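Local coordinates for decapping nuclease RAI1 (Scheffersomyces stipitis, PDB 5BTO), which removes NAD caps from the 5' ends of RNAs, using a divalent metal cation, and also binds and stimulates the exoribonuclease RAT1, at residues 360-365 against 371-376. Residues are numbered along the deposited sequence; the frame is centred on the assembly and turned at random.
Sequences YRVSFD and FTLREL
Tyr360 lays its ring obliquely across its cross-strand neighbour Glu375, CE2 coming 3.9 Å from Glu375 CB, and illustrates how an antiparallel hairpin sorts its side chains between two faces. With CG anti to its carbonyl carbon (chi1 -67°), the ring reaches over the second strand, while Tyr360 CB meets Leu373 CD1 at 3.7 Å. That methyl also touches Val362 CG2, whose sister CG1 presses obliquely on the Phe371 ring, 3.5 Å from CZ. With an alanine here in place of Tyr360 the ring would be gone, which would probably leave Leu373 CG and Glu375 CA without their aromatic cover.

The other face is polar. Arg361 and Arg374 run side by side, their guanidinium planes nearly perpendicular, with NH1 of Arg361 3.5 Å from NH2 of Arg374; these are two donors and do not bond, and Arg361 NH2 gives a hydrogen bond to Asn135 OD1. Leu376 CD2 lies over one face of the Arg361 guanidinium. Thr372 OG1 holds two waters, which donate to the carbonyls of Arg361 and Ser363. Paired backbone bonds join Arg361 with Arg374 and Ser363 with Thr372.

Within the large mixed sheet, strand 132-139 flanks 359-365 and strand 9-12 flanks 370-375, while helix 333-350 packs on Val362, Phe371 and Leu373, Trp339 meeting Phe371 edge-to-face, and Ile351 and Pro352 just after it touch Tyr360.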
loop_
_atom_site.group_PDB
_atom_site.type_symbol
_atom_site.label_atom_id
_atom_site.label_comp_id
_atom_site.label_asym_id
_atom_site.label_seq_id
_atom_site.Cartn_x
_atom_site.Cartn_y
_atom_site.Cartn_z
ATOM N N TYR A 360 21.034 0.121 1.853
ATOM C CA TYR A 360 19.771 0.145 1.118
ATOM C C TYR A 360 19.478 1.512 0.485
ATOM O O TYR A 360 19.969 2.555 0.942
ATOM C CB TYR A 360 18.609 -0.275 2.041
ATOM C CG TYR A 360 18.687 -1.723 2.471
ATOM C CD1 TYR A 360 19.472 -2.118 3.557
ATOM C CD2 TYR A 360 17.995 -2.707 1.774
ATOM C CE1 TYR A 360 19.561 -3.474 3.925
ATOM C CE2 TYR A 360 18.074 -4.037 2.139
ATOM C CZ TYR A 360 18.848 -4.416 3.217
ATOM O OH TYR A 360 18.914 -5.761 3.544
ATOM N N ARG A 361 18.693 1.483 -0.591
ATOM C CA ARG A 361 18.198 2.682 -1.257
ATOM C C ARG A 361 16.680 2.705 -1.162
ATOM O O ARG A 361 16.006 1.772 -1.604
ATOM C CB ARG A 361 18.638 2.697 -2.726
ATOM C CG ARG A 361 17.924 3.715 -3.618
ATOM C CD ARG A 361 18.286 5.166 -3.248
ATOM N NE ARG A 361 19.731 5.359 -3.116
ATOM C CZ ARG A 361 20.597 5.322 -4.126
ATOM N NH1 ARG A 361 20.180 5.089 -5.364
ATOM N NH2 ARG A 361 21.892 5.503 -3.897
ATOM N N VAL A 362 16.148 3.763 -0.555
ATOM C CA VAL A 362 14.710 4.001 -0.521
ATOM C C VAL A 362 14.416 5.014 -1.613
ATOM O O VAL A 362 15.036 6.075 -1.662
ATOM C CB VAL A 362 14.255 4.569 0.847
ATOM C CG1 VAL A 362 12.767 4.925 0.821
ATOM C CG2 VAL A 362 14.547 3.581 1.958
ATOM N N SER A 363 13.486 4.686 -2.508
ATOM C CA SER A 363 13.240 5.558 -3.647
ATOM C C SER A 363 11.759 5.697 -3.948
ATOM O O SER A 363 11.012 4.711 -3.967
ATOM C CB SER A 363 13.963 5.019 -4.893
ATOM O OG SER A 363 13.753 5.866 -6.011
ATOM N N PHE A 364 11.334 6.928 -4.186
ATOM C CA PHE A 364 10.037 7.158 -4.794
ATOM C C PHE A 364 10.241 7.681 -6.202
ATOM O O PHE A 364 10.914 8.694 -6.409
ATOM C CB PHE A 364 9.183 8.144 -3.990
ATOM C CG PHE A 364 7.914 8.538 -4.704
ATOM C CD1 PHE A 364 6.878 7.634 -4.836
ATOM C CD2 PHE A 364 7.763 9.807 -5.243
ATOM C CE1 PHE A 364 5.710 7.984 -5.509
ATOM C CE2 PHE A 364 6.604 10.164 -5.904
ATOM C CZ PHE A 364 5.571 9.258 -6.037
ATOM N N ASP A 365 9.667 6.960 -7.170
ATOM C CA ASP A 365 9.778 7.297 -8.586
ATOM C C ASP A 365 8.463 7.889 -9.093
ATOM O O ASP A 365 7.464 7.187 -9.211
ATOM C CB ASP A 365 10.129 6.040 -9.386
ATOM C CG ASP A 365 10.137 6.277 -10.881
ATOM O OD1 ASP A 365 10.335 7.428 -11.317
ATOM O OD2 ASP A 365 9.952 5.299 -11.630
ATOM N N PHE A 371 7.050 3.245 -4.637
ATOM C CA PHE A 371 7.919 3.483 -3.493
ATOM C C PHE A 371 8.630 2.170 -3.200
ATOM O O PHE A 371 7.982 1.165 -2.903
ATOM C CB PHE A 371 7.074 3.904 -2.295
ATOM C CG PHE A 371 7.874 4.479 -1.153
ATOM C CD1 PHE A 371 8.464 3.643 -0.218
ATOM C CD2 PHE A 371 8.021 5.849 -1.012
ATOM C CE1 PHE A 371 9.191 4.162 0.847
ATOM C CE2 PHE A 371 8.753 6.372 0.039
ATOM C CZ PHE A 371 9.340 5.531 0.977
ATOM N N THR A 372 9.956 2.169 -3.294
ATOM C CA THR A 372 10.696 0.917 -3.215
ATOM C C THR A 372 11.867 0.972 -2.251
ATOM O O THR A 372 12.394 2.050 -1.935
ATOM C CB THR A 372 11.243 0.492 -4.588
ATOM O OG1 THR A 372 12.110 1.513 -5.100
ATOM C CG2 THR A 372 10.101 0.234 -5.579
ATOM N N LEU A 373 12.266 -0.214 -1.801
ATOM C CA LEU A 373 13.441 -0.412 -0.971
ATOM C C LEU A 373 14.315 -1.428 -1.695
ATOM O O LEU A 373 13.873 -2.540 -1.966
ATOM C CB LEU A 373 13.022 -0.971 0.383
ATOM C CG LEU A 373 14.104 -1.395 1.376
ATOM C CD1 LEU A 373 14.949 -0.210 1.836
ATOM C CD2 LEU A 373 13.467 -2.100 2.578
ATOM N N ARG A 374 15.544 -1.037 -2.007
ATOM C CA ARG A 374 16.459 -1.876 -2.778
ATOM C C ARG A 374 17.786 -2.047 -2.049
ATOM O O ARG A 374 18.326 -1.089 -1.501
ATOM C CB ARG A 374 16.676 -1.237 -4.151
ATOM C CG ARG A 374 17.827 -1.789 -4.939
ATOM C CD ARG A 374 17.797 -1.245 -6.352
ATOM N NE ARG A 374 18.146 0.170 -6.428
ATOM C CZ ARG A 374 19.386 0.613 -6.606
ATOM N NH1 ARG A 374 20.386 -0.253 -6.707
ATOM N NH2 ARG A 374 19.632 1.913 -6.685
ATOM N N GLU A 375 18.307 -3.274 -2.041
ATOM C CA GLU A 375 19.622 -3.544 -1.469
ATOM C C GLU A 375 20.704 -3.090 -2.445
ATOM O O GLU A 375 20.691 -3.473 -3.616
ATOM C CB GLU A 375 19.782 -5.047 -1.180
ATOM C CG GLU A 375 21.119 -5.427 -0.555
ATOM C CD GLU A 375 21.235 -6.914 -0.269
ATOM O OE1 GLU A 375 20.188 -7.595 -0.154
ATOM O OE2 GLU A 375 22.381 -7.403 -0.165
ATOM N N LEU A 376 21.642 -2.276 -1.964
ATOM C CA LEU A 376 22.742 -1.800 -2.796
ATOM C C LEU A 376 23.822 -2.878 -2.881
ATOM O O LEU A 376 23.870 -3.782 -2.046
ATOM C CB LEU A 376 23.324 -0.496 -2.223
ATOM C CG LEU A 376 22.355 0.696 -2.236
ATOM C CD1 LEU A 376 22.852 1.879 -1.398
ATOM C CD2 LEU A 376 22.066 1.126 -3.677
HETATM O O HOH W 1 14.687 1.629 -4.182
HETATM O O HOH W 2 10.804 3.404 -6.783
#